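Local coordinates for protein methylmalonyl-CoA carboxyltransferase 12S subunit (Propionibacterium freudenreichii, PDB 1ON3) that catalyses the transfer of the carboxyl group of methylmalonyl-CoA to the biotin of the 1.3S subunit, as the hexameric core of transcarboxylase, at residues E17-A20 with E21-V25; G112-Q115 with S116-V120; V377-Y381 with G382-R386; E214-T217 with A218-G222; S10-E13 with G14-Q18. One frame throughout, in Å; residues are numbered along the deposited sequence.

Contact 1: E17-A20 with E21-V25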
loop_
_atom_site.group_PDB
_atom_site.type_symbol
_atom_site.label_atom_id
_atom_site.label_comp_id
_atom_site.label_asym_id
_atom_site.label_seq_id
_atom_site.Cartn_x
_atom_site.Cartn_y
_atom_site.Cartn_z
ATOM N N GLU E 17 -20.763 -35.000 -34.774
ATOM C CA GLU E 17 -19.974 -35.445 -35.922
ATOM C C GLU E 17 -19.685 -34.247 -36.832
ATOM O O GLU E 17 -18.576 -34.086 -37.346
ATOM C CB GLU E 17 -20.732 -36.522 -36.711
ATOM C CG GLU E 17 -20.788 -37.883 -36.019
ATOM C CD GLU E 17 -21.671 -38.883 -36.756
ATOM O OE1 GLU E 17 -21.696 -40.069 -36.351
ATOM O OE2 GLU E 17 -22.346 -38.482 -37.734
ATOM N N GLN E 18 -20.701 -33.422 -37.036
ATOM C CA GLN E 18 -20.571 -32.230 -37.866
ATOM C C GLN E 18 -19.481 -31.342 -37.271
ATOM O O GLN E 18 -18.622 -30.813 -37.987
ATOM C CB GLN E 18 -21.916 -31.491 -37.901
ATOM C CG GLN E 18 -21.914 -30.140 -38.604
ATOM C CD GLN E 18 -23.299 -29.511 -38.619
ATOM O OE1 GLN E 18 -23.959 -29.420 -37.586
ATOM N NE2 GLN E 18 -23.745 -29.073 -39.797
ATOM N N LEU E 19 -19.510 -31.190 -35.950
ATOM C CA LEU E 19 -18.513 -30.369 -35.266
ATOM C C LEU E 19 -17.107 -30.832 -35.599
ATOM O O LEU E 19 -16.249 -30.023 -35.959
ATOM C CB LEU E 19 -18.729 -30.415 -33.749
ATOM C CG LEU E 19 -17.648 -29.731 -32.890
ATOM C CD1 LEU E 19 -17.485 -28.261 -33.287
ATOM C CD2 LEU E 19 -18.030 -29.849 -31.422
ATOM N N ALA E 20 -16.862 -32.133 -35.472
ATOM C CA ALA E 20 -15.538 -32.682 -35.771
ATOM C C ALA E 20 -15.126 -32.400 -37.216
ATOM O O ALA E 20 -13.980 -32.052 -37.478
ATOM C CB ALA E 20 -15.513 -34.177 -35.503
ATOM N N GLU E 21 -16.064 -32.556 -38.148
ATOM C CA GLU E 21 -15.781 -32.292 -39.563
ATOM C C GLU E 21 -15.342 -30.839 -39.779
ATOM O O GLU E 21 -14.351 -30.568 -40.467
ATOM C CB GLU E 21 -17.028 -32.593 -40.413
ATOM C CG GLU E 21 -17.401 -34.070 -40.391
ATOM C CD GLU E 21 -18.742 -34.394 -41.048
ATOM O OE1 GLU E 21 -18.973 -35.595 -41.300
ATOM O OE2 GLU E 21 -19.564 -33.481 -41.297
ATOM N N GLN E 22 -16.086 -29.910 -39.190
ATOM C CA GLN E 22 -15.781 -28.489 -39.329
ATOM C C GLN E 22 -14.445 -28.128 -38.687
ATOM O O GLN E 22 -13.700 -27.314 -39.217
ATOM C CB GLN E 22 -16.894 -27.648 -38.704
ATOM C CG GLN E 22 -18.239 -27.834 -39.376
ATOM C CD GLN E 22 -18.200 -27.458 -40.844
ATOM O OE1 GLN E 22 -18.583 -28.246 -41.711
ATOM N NE2 GLN E 22 -17.732 -26.248 -41.132
ATOM N N ARG E 23 -14.146 -28.728 -37.541
ATOM C CA ARG E 23 -12.887 -28.437 -36.872
ATOM C C ARG E 23 -11.751 -28.961 -37.740
ATOM O O ARG E 23 -10.723 -28.300 -37.927
ATOM C CB ARG E 23 -12.841 -29.109 -35.501
ATOM C CG ARG E 23 -11.694 -28.597 -34.624
ATOM C CD ARG E 23 -11.537 -29.435 -33.367
ATOM N NE ARG E 23 -12.756 -29.483 -32.567
ATOM C CZ ARG E 23 -13.296 -28.443 -31.933
ATOM N NH1 ARG E 23 -12.739 -27.245 -31.994
ATOM N NH2 ARG E 23 -14.387 -28.615 -31.210
ATOM N N GLN E 24 -11.946 -30.150 -38.296
ATOM C CA GLN E 24 -10.922 -30.743 -39.146
ATOM C C GLN E 24 -10.607 -29.828 -40.328
ATOM O O GLN E 24 -9.452 -29.702 -40.735
ATOM C CB GLN E 24 -11.380 -32.119 -39.644
ATOM C CG GLN E 24 -10.242 -33.015 -40.099
ATOM C CD GLN E 24 -9.665 -32.618 -41.450
ATOM O OE1 GLN E 24 -8.562 -33.037 -41.812
ATOM N NE2 GLN E 24 -10.414 -31.823 -42.208
ATOM N N VAL E 25 -11.629 -29.184 -40.879
ATOM C CA VAL E 25 -11.414 -28.278 -42.001
ATOM C C VAL E 25 -10.621 -27.043 -41.571
ATOM O O VAL E 25 -9.704 -26.613 -42.269
ATOM C CB VAL E 25 -12.750 -27.829 -42.618
ATOM C CG1 VAL E 25 -12.518 -26.695 -43.616
ATOM C CG2 VAL E 25 -13.407 -29.013 -43.312
#

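Contact 2: G112-Q115 with S116-V120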
loop_
_atom_site.group_PDB
_atom_site.type_symbol
_atom_site.label_atom_id
_atom_site.label_comp_id
_atom_site.label_asym_id
_atom_site.label_seq_id
_atom_site.Cartn_x
_atom_site.Cartn_y
_atom_site.Cartn_z
ATOM N N GLY E 112 -4.739 -10.142 -39.956
ATOM C CA GLY E 112 -6.070 -9.576 -40.004
ATOM C C GLY E 112 -6.357 -8.888 -38.678
ATOM O O GLY E 112 -5.687 -9.132 -37.678
ATOM N N GLU E 113 -7.349 -8.013 -38.669
ATOM C CA GLU E 113 -7.736 -7.316 -37.459
ATOM C C GLU E 113 -8.147 -8.341 -36.391
ATOM O O GLU E 113 -7.756 -8.235 -35.231
ATOM C CB GLU E 113 -8.888 -6.364 -37.800
ATOM C CG GLU E 113 -9.892 -6.113 -36.709
ATOM C CD GLU E 113 -11.117 -5.364 -37.227
ATOM O OE1 GLU E 113 -11.147 -4.119 -37.125
ATOM O OE2 GLU E 113 -12.040 -6.031 -37.752
ATOM N N THR E 114 -8.927 -9.337 -36.786
ATOM C CA THR E 114 -9.373 -10.350 -35.841
ATOM C C THR E 114 -8.215 -11.234 -35.401
ATOM O O THR E 114 -8.173 -11.659 -34.244
ATOM C CB THR E 114 -10.506 -11.219 -36.431
ATOM O OG1 THR E 114 -11.697 -10.428 -36.544
ATOM C CG2 THR E 114 -10.793 -12.414 -35.531
ATOM N N GLN E 115 -7.282 -11.507 -36.318
ATOM C CA GLN E 115 -6.102 -12.306 -35.987
ATOM C C GLN E 115 -5.343 -11.602 -34.857
ATOM O O GLN E 115 -4.956 -12.225 -33.864
ATOM C CB GLN E 115 -5.165 -12.446 -37.199
ATOM C CG GLN E 115 -4.001 -13.408 -36.949
ATOM C CD GLN E 115 -2.879 -13.267 -37.959
ATOM O OE1 GLN E 115 -1.819 -12.686 -37.665
ATOM N NE2 GLN E 115 -3.104 -13.785 -39.159
ATOM N N SER E 116 -5.146 -10.298 -34.999
ATOM C CA SER E 116 -4.432 -9.544 -33.968
ATOM C C SER E 116 -5.213 -9.484 -32.665
ATOM O O SER E 116 -4.623 -9.461 -31.587
ATOM C CB SER E 116 -4.120 -8.126 -34.448
ATOM O OG SER E 116 -3.081 -8.139 -35.423
ATOM N N THR E 117 -6.535 -9.443 -32.754
ATOM C CA THR E 117 -7.347 -9.410 -31.545
ATOM C C THR E 117 -7.193 -10.734 -30.800
ATOM O O THR E 117 -7.113 -10.745 -29.573
ATOM C CB THR E 117 -8.826 -9.163 -31.879
ATOM O OG1 THR E 117 -8.952 -7.855 -32.447
ATOM C CG2 THR E 117 -9.687 -9.254 -30.628
ATOM N N LYS E 118 -7.136 -11.840 -31.546
ATOM C CA LYS E 118 -6.974 -13.174 -30.958
ATOM C C LYS E 118 -5.643 -13.251 -30.201
ATOM O O LYS E 118 -5.547 -13.795 -29.085
ATOM C CB LYS E 118 -6.984 -14.257 -32.056
ATOM C CG LYS E 118 -8.380 -14.674 -32.558
ATOM C CD LYS E 118 -8.319 -15.787 -33.606
ATOM C CE LYS E 118 -7.720 -17.062 -33.050
ATOM N NZ LYS E 118 -7.749 -18.170 -34.051
ATOM N N VAL E 119 -4.603 -12.727 -30.824
ATOM C CA VAL E 119 -3.283 -12.739 -30.195
ATOM C C VAL E 119 -3.286 -11.895 -28.912
ATOM O O VAL E 119 -2.761 -12.317 -27.877
ATOM C CB VAL E 119 -2.203 -12.209 -31.160
ATOM C CG1 VAL E 119 -0.880 -12.027 -30.417
ATOM C CG2 VAL E 119 -2.006 -13.207 -32.302
ATOM N N VAL E 120 -3.875 -10.707 -28.976
ATOM C CA VAL E 120 -3.935 -9.842 -27.804
ATOM C C VAL E 120 -4.731 -10.495 -26.669
ATOM O O VAL E 120 -4.350 -10.408 -25.501
ATOM C CB VAL E 120 -4.555 -8.462 -28.160
ATOM C CG1 VAL E 120 -4.753 -7.639 -26.906
ATOM C CG2 VAL E 120 -3.620 -7.700 -29.097
HETATM O O HOH W 1 -7.502 -5.923 -33.623
HETATM O O HOH W 2 -1.016 -10.615 -35.700
#

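Contact 3: V377-Y381 with G382-R386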
loop_
_atom_site.group_PDB
_atom_site.type_symbol
_atom_site.label_atom_id
_atom_site.label_comp_id
_atom_site.label_asym_id
_atom_site.label_seq_id
_atom_site.Cartn_x
_atom_site.Cartn_y
_atom_site.Cartn_z
ATOM N N VAL E 377 36.995 7.368 -33.629
ATOM C CA VAL E 377 36.122 8.482 -33.942
ATOM C C VAL E 377 34.665 8.022 -34.032
ATOM O O VAL E 377 33.786 8.614 -33.405
ATOM C CB VAL E 377 36.503 9.142 -35.274
ATOM C CG1 VAL E 377 35.482 10.237 -35.618
ATOM C CG2 VAL E 377 37.909 9.735 -35.180
ATOM N N GLN E 378 34.412 6.971 -34.808
ATOM C CA GLN E 378 33.050 6.466 -34.974
ATOM C C GLN E 378 32.387 6.017 -33.669
ATOM O O GLN E 378 31.163 6.038 -33.557
ATOM C CB GLN E 378 33.011 5.326 -35.998
ATOM C CG GLN E 378 33.199 5.769 -37.464
ATOM C CD GLN E 378 32.407 7.028 -37.829
ATOM O OE1 GLN E 378 31.225 7.155 -37.499
ATOM N NE2 GLN E 378 33.061 7.959 -38.523
ATOM N N GLN E 379 33.180 5.608 -32.687
ATOM C CA GLN E 379 32.611 5.204 -31.406
ATOM C C GLN E 379 32.055 6.456 -30.724
ATOM O O GLN E 379 30.981 6.430 -30.110
ATOM C CB GLN E 379 33.679 4.545 -30.534
ATOM C CG GLN E 379 33.923 3.055 -30.879
ATOM C CD GLN E 379 32.682 2.196 -30.624
ATOM O OE1 GLN E 379 32.133 2.206 -29.527
ATOM N NE2 GLN E 379 32.247 1.456 -31.634
ATOM N N GLU E 380 32.780 7.561 -30.853
ATOM C CA GLU E 380 32.351 8.828 -30.263
ATOM C C GLU E 380 31.156 9.355 -31.043
ATOM O O GLU E 380 30.140 9.741 -30.458
ATOM C CB GLU E 380 33.473 9.872 -30.320
ATOM C CG GLU E 380 34.755 9.476 -29.622
ATOM C CD GLU E 380 34.572 9.220 -28.133
ATOM O OE1 GLU E 380 33.788 9.955 -27.480
ATOM O OE2 GLU E 380 35.231 8.289 -27.618
ATOM N N TYR E 381 31.294 9.377 -32.366
ATOM C CA TYR E 381 30.238 9.853 -33.250
ATOM C C TYR E 381 28.991 8.988 -33.189
ATOM O O TYR E 381 27.895 9.447 -33.531
ATOM C CB TYR E 381 30.737 9.900 -34.695
ATOM C CG TYR E 381 31.597 11.109 -35.010
ATOM C CD1 TYR E 381 31.937 12.031 -34.016
ATOM C CD2 TYR E 381 32.042 11.347 -36.308
ATOM C CE1 TYR E 381 32.695 13.167 -34.309
ATOM C CE2 TYR E 381 32.807 12.481 -36.613
ATOM C CZ TYR E 381 33.127 13.384 -35.610
ATOM O OH TYR E 381 33.880 14.502 -35.908
ATOM N N GLY E 382 29.168 7.737 -32.774
ATOM C CA GLY E 382 28.042 6.829 -32.680
ATOM C C GLY E 382 27.329 6.936 -31.342
ATOM O O GLY E 382 26.335 6.241 -31.113
ATOM N N GLY E 383 27.834 7.801 -30.465
ATOM C CA GLY E 383 27.227 7.997 -29.157
ATOM C C GLY E 383 27.622 7.000 -28.076
ATOM O O GLY E 383 26.767 6.517 -27.335
ATOM N N ILE E 384 28.905 6.674 -27.969
ATOM C CA ILE E 384 29.326 5.751 -26.921
ATOM C C ILE E 384 28.964 6.320 -25.543
ATOM O O ILE E 384 28.746 5.573 -24.587
ATOM C CB ILE E 384 30.854 5.469 -26.988
ATOM C CG1 ILE E 384 31.256 4.516 -25.856
ATOM C CG2 ILE E 384 31.643 6.784 -26.910
ATOM C CD1 ILE E 384 30.513 3.184 -25.874
ATOM N N ILE E 385 28.891 7.643 -25.434
ATOM C CA ILE E 385 28.548 8.248 -24.158
ATOM C C ILE E 385 27.140 7.801 -23.721
ATOM O O ILE E 385 26.958 7.302 -22.615
ATOM C CB ILE E 385 28.632 9.793 -24.238
ATOM C CG1 ILE E 385 30.112 10.211 -24.271
ATOM C CG2 ILE E 385 27.939 10.438 -23.037
ATOM C CD1 ILE E 385 30.324 11.693 -24.487
ATOM N N ARG E 386 26.154 7.947 -24.589
ATOM C CA ARG E 386 24.801 7.541 -24.204
ATOM C C ARG E 386 24.580 6.017 -24.232
ATOM O O ARG E 386 23.749 5.507 -23.484
ATOM C CB ARG E 386 23.762 8.270 -25.067
ATOM C CG ARG E 386 23.855 8.001 -26.560
ATOM C CD ARG E 386 23.103 9.087 -27.334
ATOM N NE ARG E 386 23.315 8.975 -28.778
ATOM C CZ ARG E 386 22.680 8.130 -29.580
ATOM N NH1 ARG E 386 21.763 7.296 -29.094
ATOM N NH2 ARG E 386 22.976 8.107 -30.876
HETATM O O HOH W 3 29.696 9.665 -27.726
#

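Contact 4: E214-T217 with A218-G222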
loop_
_atom_site.group_PDB
_atom_site.type_symbol
_atom_site.label_atom_id
_atom_site.label_comp_id
_atom_site.label_asym_id
_atom_site.label_seq_id
_atom_site.Cartn_x
_atom_site.Cartn_y
_atom_site.Cartn_z
ATOM N N GLU E 214 19.646 1.172 -53.609
ATOM C CA GLU E 214 20.504 0.139 -53.036
ATOM C C GLU E 214 20.052 -1.249 -53.453
ATOM O O GLU E 214 18.853 -1.555 -53.468
ATOM C CB GLU E 214 20.511 0.240 -51.505
ATOM C CG GLU E 214 21.506 1.237 -50.960
ATOM C CD GLU E 214 21.134 1.747 -49.576
ATOM O OE1 GLU E 214 22.025 2.297 -48.900
ATOM O OE2 GLU E 214 19.957 1.615 -49.173
ATOM N N ASP E 215 21.024 -2.085 -53.808
ATOM C CA ASP E 215 20.747 -3.457 -54.211
ATOM C C ASP E 215 21.116 -4.392 -53.074
ATOM O O ASP E 215 22.234 -4.359 -52.562
ATOM C CB ASP E 215 21.545 -3.846 -55.462
ATOM C CG ASP E 215 21.013 -3.194 -56.720
ATOM O OD1 ASP E 215 21.391 -2.037 -56.999
ATOM O OD2 ASP E 215 20.206 -3.839 -57.424
ATOM N N VAL E 216 20.166 -5.229 -52.685
ATOM C CA VAL E 216 20.391 -6.168 -51.606
ATOM C C VAL E 216 19.301 -7.227 -51.680
ATOM O O VAL E 216 18.198 -6.962 -52.157
ATOM C CB VAL E 216 20.354 -5.432 -50.235
ATOM C CG1 VAL E 216 18.951 -4.890 -49.966
ATOM C CG2 VAL E 216 20.808 -6.357 -49.123
ATOM N N THR E 217 19.619 -8.433 -51.234
ATOM C CA THR E 217 18.651 -9.520 -51.238
ATOM C C THR E 217 17.951 -9.542 -49.882
ATOM O O THR E 217 18.419 -8.917 -48.929
ATOM C CB THR E 217 19.346 -10.876 -51.469
ATOM O OG1 THR E 217 20.330 -11.087 -50.448
ATOM C CG2 THR E 217 20.025 -10.905 -52.839
ATOM N N ALA E 218 16.828 -10.242 -49.791
ATOM C CA ALA E 218 16.120 -10.320 -48.522
ATOM C C ALA E 218 17.059 -10.960 -47.500
ATOM O O ALA E 218 17.092 -10.575 -46.330
ATOM C CB ALA E 218 14.860 -11.154 -48.675
ATOM N N ASP E 219 17.841 -11.929 -47.964
ATOM C CA ASP E 219 18.766 -12.633 -47.097
ATOM C C ASP E 219 19.872 -11.727 -46.570
ATOM O O ASP E 219 20.210 -11.771 -45.390
ATOM C CB ASP E 219 19.371 -13.823 -47.841
ATOM C CG ASP E 219 19.383 -15.085 -46.997
ATOM O OD1 ASP E 219 18.290 -15.542 -46.596
ATOM O OD2 ASP E 219 20.483 -15.614 -46.735
ATOM N N GLU E 220 20.438 -10.902 -47.443
ATOM C CA GLU E 220 21.492 -9.992 -47.026
ATOM C C GLU E 220 20.896 -8.915 -46.133
ATOM O O GLU E 220 21.496 -8.501 -45.144
ATOM C CB GLU E 220 22.125 -9.300 -48.228
ATOM C CG GLU E 220 22.808 -10.194 -49.231
ATOM C CD GLU E 220 23.359 -9.390 -50.394
ATOM O OE1 GLU E 220 22.567 -8.680 -51.048
ATOM O OE2 GLU E 220 24.582 -9.462 -50.651
ATOM N N LEU E 221 19.700 -8.470 -46.497
ATOM C CA LEU E 221 19.021 -7.409 -45.761
ATOM C C LEU E 221 18.481 -7.793 -44.386
ATOM O O LEU E 221 18.775 -7.128 -43.388
ATOM C CB LEU E 221 17.872 -6.857 -46.604
ATOM C CG LEU E 221 17.053 -5.736 -45.958
ATOM C CD1 LEU E 221 17.893 -4.481 -45.837
ATOM C CD2 LEU E 221 15.820 -5.470 -46.791
ATOM N N GLY E 222 17.685 -8.851 -44.333
ATOM C CA GLY E 222 17.088 -9.232 -43.067
ATOM C C GLY E 222 17.075 -10.698 -42.705
ATOM O O GLY E 222 16.139 -11.162 -42.041
#

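Contact 5: S10-E13 with G14-Q18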
loop_
_atom_site.group_PDB
_atom_site.type_symbol
_atom_site.label_atom_id
_atom_site.label_comp_id
_atom_site.label_asym_id
_atom_site.label_seq_id
_atom_site.Cartn_x
_atom_site.Cartn_y
_atom_site.Cartn_z
ATOM N N SER E 10 -29.709 -32.237 -37.500
ATOM C CA SER E 10 -30.911 -32.408 -36.695
ATOM C C SER E 10 -30.812 -33.169 -35.367
ATOM O O SER E 10 -31.692 -33.021 -34.518
ATOM C CB SER E 10 -31.991 -33.063 -37.553
ATOM O OG SER E 10 -31.539 -34.326 -37.998
ATOM N N THR E 11 -29.783 -33.993 -35.186
ATOM C CA THR E 11 -29.629 -34.754 -33.939
ATOM C C THR E 11 -28.313 -34.400 -33.238
ATOM O O THR E 11 -27.345 -34.015 -33.888
ATOM C CB THR E 11 -29.631 -36.272 -34.200
ATOM O OG1 THR E 11 -28.430 -36.634 -34.888
ATOM C CG2 THR E 11 -30.832 -36.675 -35.057
ATOM N N MET E 12 -28.264 -34.540 -31.916
ATOM C CA MET E 12 -27.042 -34.208 -31.187
ATOM C C MET E 12 -25.854 -34.982 -31.743
ATOM O O MET E 12 -24.783 -34.415 -31.958
ATOM C CB MET E 12 -27.188 -34.509 -29.692
ATOM C CG MET E 12 -25.982 -34.061 -28.860
ATOM S SD MET E 12 -25.685 -32.266 -28.930
ATOM C CE MET E 12 -26.849 -31.646 -27.699
ATOM N N GLU E 13 -26.052 -36.277 -31.963
ATOM C CA GLU E 13 -25.006 -37.137 -32.501
ATOM C C GLU E 13 -24.560 -36.588 -33.848
ATOM O O GLU E 13 -23.371 -36.585 -34.169
ATOM C CB GLU E 13 -25.531 -38.562 -32.679
ATOM C CG GLU E 13 -24.511 -39.531 -33.247
ATOM C CD GLU E 13 -23.404 -39.851 -32.262
ATOM O OE1 GLU E 13 -22.684 -38.917 -31.843
ATOM O OE2 GLU E 13 -23.257 -41.040 -31.903
ATOM N N GLY E 14 -25.528 -36.139 -34.640
ATOM C CA GLY E 14 -25.212 -35.573 -35.935
ATOM C C GLY E 14 -24.401 -34.297 -35.763
ATOM O O GLY E 14 -23.442 -34.050 -36.499
ATOM N N ARG E 15 -24.774 -33.485 -34.779
ATOM C CA ARG E 15 -24.072 -32.229 -34.540
ATOM C C ARG E 15 -22.672 -32.439 -33.991
ATOM O O ARG E 15 -21.781 -31.633 -34.254
ATOM C CB ARG E 15 -24.876 -31.337 -33.596
ATOM C CG ARG E 15 -26.147 -30.796 -34.222
ATOM C CD ARG E 15 -26.838 -29.827 -33.285
ATOM N NE ARG E 15 -28.184 -29.497 -33.737
ATOM C CZ ARG E 15 -28.883 -28.460 -33.293
ATOM N NH1 ARG E 15 -28.359 -27.643 -32.384
ATOM N NH2 ARG E 15 -30.107 -28.236 -33.754
ATOM N N VAL E 16 -22.472 -33.506 -33.219
ATOM C CA VAL E 16 -21.140 -33.789 -32.685
ATOM C C VAL E 16 -20.223 -34.225 -33.836
ATOM O O VAL E 16 -19.046 -33.864 -33.878
ATOM C CB VAL E 16 -21.189 -34.893 -31.593
ATOM C CG1 VAL E 16 -19.795 -35.383 -31.277
ATOM C CG2 VAL E 16 -21.846 -34.325 -30.309
ATOM N N GLU E 17 -20.763 -35.000 -34.774
ATOM C CA GLU E 17 -19.974 -35.445 -35.922
ATOM C C GLU E 17 -19.685 -34.247 -36.832
ATOM O O GLU E 17 -18.576 -34.086 -37.346
ATOM C CB GLU E 17 -20.732 -36.522 -36.711
ATOM C CG GLU E 17 -20.788 -37.883 -36.019
ATOM C CD GLU E 17 -21.671 -38.883 -36.756
ATOM O OE1 GLU E 17 -21.696 -40.069 -36.351
ATOM O OE2 GLU E 17 -22.346 -38.482 -37.734
ATOM N N GLN E 18 -20.701 -33.422 -37.036
ATOM C CA GLN E 18 -20.571 -32.230 -37.866
ATOM C C GLN E 18 -19.481 -31.342 -37.271
ATOM O O GLN E 18 -18.622 -30.813 -37.987
ATOM C CB GLN E 18 -21.916 -31.491 -37.901
ATOM C CG GLN E 18 -21.914 -30.140 -38.604
ATOM C CD GLN E 18 -23.299 -29.511 -38.619
ATOM O OE1 GLN E 18 -23.959 -29.420 -37.586
ATOM N NE2 GLN E 18 -23.745 -29.073 -39.797
#

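Contact 1: E17-A20 with E21-V25
Leu19 and Arg23, one turn apart on the N-terminal helix, lie side by side and point the same way. The isobutyl end of Leu19 rests against one corner of the guanidinium: NH2 of Arg23 is 3.7 Å from CD1 of Leu19, with CG and CD2 of the leucine scarcely farther off, and CD1 approaches the group obliquely. Both side chains leave the helix with CG anti to the backbone N. Arg23 then bends at chi3 (-57°), which brings its NH2 alongside the leucine. The polar end of the arginine is satisfied across the subunit boundary, by a salt bridge from NH1 to Asp488 and a hydrogen bond from NH2 to the carbonyl of Val489, both of the second subunit.

On a neighbouring face of the helix, Gln18 and Gln22 meet more loosely, Gln18 CG lying 4.4 Å from Gln22 CG. The amide of Gln18 is hydrogen-bonded to Lys7 O and Ala9 N. On the exposed side the extended chain of Glu21 passes over the preceding turn, its CG 3.3 Å from Glu17 O.

Regular i to i+4 bonds underlie all this, among them Arg23 N to Leu19 O at 2.9 Å. Helix 12-27 thus presents Leu19 and Arg23 to Phe65 of its own chain, and Leu19 and Gln22 to Tyr478 of the second subunit, near strand 488-489 of that subunit.

Contact 2: G112-Q115 with S116-V120
Ser116 N reaches back to Gly112 O (3.0 Å) in the first turn of helix 113-129, the crossover helix of a beta-alpha-beta unit between the parallel strands 95-102 and 133-139 of a crotonase-like domain. Gly112 is its N-cap, about 8 Å from the bound methylmalonyl-CoA. The backbone bonds continue with Thr117, Lys118 and Val119 on the carbonyls of Glu113, Thr114 and Gln115; that of Thr117 is the most bent, at 146°.

Van der Waals contacts of side-chain carbons with the backbone follow. CG2 of Val119 comes to 3.5 Å from Gln115 O, on a face of the helix where the valine also meets Val85, Phe133 and Phe135. CG of Lys118 lies equally close to Thr114 O before the chain bends at chi3 (63°) and leads away, to an ammonium group bonded to the carbonyls of Gly63, Ala82 and Val85. Three backbone oxygens thus grip this buried nitrogen.

Among polar side chains, the carboxylate of Glu113 forms a salt bridge with Arg69 of the third subunit, and the amide of Gln115 is held by Asp83 O and Gln102. Two waters add bridges within the turn. One spans Gln115 OE1 and Ser116 OG. The other donates to Glu113 O at 2.8 Å and is hydrogen-bonded to Thr117 OG1 at 2.7 Å.

Contact 3: V377-Y381 with G382-R386
Ile384 folds its side chain back over the end of helix 377-381, where a Schellman motif turns the chain into helix 384-397. From CB onward the isoleucine leans on the preceding turn: CB lies 3.3 Å from Gln379 O. Its CG2 branch, set between the backbone N and the carbonyl carbon, stays as near that oxygen and also meets the carboxylate of Glu380, with OE1 3.9 Å away. The other branch, CG1, runs anti to the backbone N (chi1 179°) and carries CD1 to 4.1 Å from OE1 of Gln379. Both polar side chains cross the isoleucine obliquely, and both have partners farther on: OE1 of Gln379 accepts from Ile344 N, and OE1 of Glu380 from Ile202 N of the fourth subunit.

The turn itself is closed by Ile384 N donating to Gln379 O, nearly along the C=O axis, and by Gly383 N donating to Glu380 O from well above the carbonyl plane. Gly383 has a positive phi of 83°, with backbone angles that call for glycine; it also serves as N-cap of the following helix. Tyr381, whose ring has a face against Val377 CG1, extends its hydroxyl to the carbonyl of Glu220 of the fourth subunit. At the junction of the two helices, a water donates to Glu380 O at 2.8 Å and accepts from Ile385 N at 3.2 Å.

Contact 4: E214-T217 with A218-G222
A capping box formed by Thr217 and Glu220 starts the short helix 218-222, near the bound ligands: the side chain of Ala218 is about 7 Å from methylmalonyl-CoA and that of Leu221 about 8 Å from methylmalonic acid. Each residue of the box uses its side chain to bond the backbone N-H of the other. Glu220 N donates to Thr217 OG1 at 3.0 Å, and Thr217 N donates to Glu220 OE1, also at 3.0 Å, on the anti lone pair of the carboxylate. Thr217 can accept because OG1 sits between its own backbone N and carbonyl carbon (chi1 58°), turned toward the first turn of the helix. The two side chains meet at a slant, and CG of Glu220 comes to 2.9 Å from OG1 of Thr217, a tight approach.

As N-cap, Thr217 also supplies the first carbonyl of the helix, which accepts from Leu221 N at 2.8 Å. The helix follows helix 205-212 in the N-terminal half of a carboxyltransferase with crotonase-like domains, and its Gly222 is bonded through the backbone to Met200 in strand 199-201.

Just before the cap, Val216 lies against the second residue of the box. Its CG2 lies 3.3 Å from Glu220 CB, the two side chains sliding past each other in opposite directions, and 3.9 Å from Leu221 CB, where the side chains cross at about a right angle. Val216 also packs on Val377 of the fourth subunit, while Leu221 touches Pro205 and Ile208 of helix 205-212 and Glu380 of that same fourth subunit.

Contact 5: S10-E13 with G14-Q18
Thr11 caps the N-terminal helix with its hydroxyl: Gly14 N donates to OG1 at 3.0 Å, with an angle of 146° at the hydrogen. The torsion chi1 of 69° swings OG1 in over the first turn, close enough that it also lies 3.5 Å from CA of Gly14. Thr11 O in turn accepts from Arg15 N at 2.8 Å, so both the side chain and the carbonyl of the N-cap residue are used by the first turn.

One step along, Val16 N donates to Met12 O at 2.8 Å, and CG2 of the valine rests against the same carbonyl oxygen. The side chains of Met12 and Val16 touch more loosely, CG to CG2. Glu13 and Glu17 follow, joined through the backbone, with CG of Glu17 at 3.4 Å from Glu13 O. Their carboxylates approach to 4.8 Å between the OE1 atoms, a like-charge repulsion that a long, weak ion pair of Glu13 OE1 with Arg279 of the second subunit may partly offset.

Farther out, Arg15 runs extended from CG to NE, past Thr11 O, to bond Ala9 O through NE and Pro432 O of the second subunit through NH1. The residues leading into the helix are thus tied to its first turns. Helix 12-27 begins here against the second subunit, near its helix 278-281, which carries Arg279, with Val16 on Asp491 just after its strand 488-489.

In the fold
Contacts 5 and 1 are overlapping stretches of helix 12-27, sharing Glu17 and Gln18 with centres about 10 Å apart, and both face the second subunit. Contact 2, its centre about 23 Å from that of contact 1, lies on a crossover helix whose N-cap, Gly112, is about 8 Å from methylmalonyl-CoA. Contacts 3 and 4 belong to opposite halves of the chain, with centres about 27 Å apart. Both face the fourth subunit, where the pairing is reciprocal: residues 377-381 of one chain meet residues 214-221 of the other. Both also lie about 8 Å from methylmalonic acid, measured from Glu380 and Leu221. Contacts 3 and 5 are farthest apart, about 69 Å between centres.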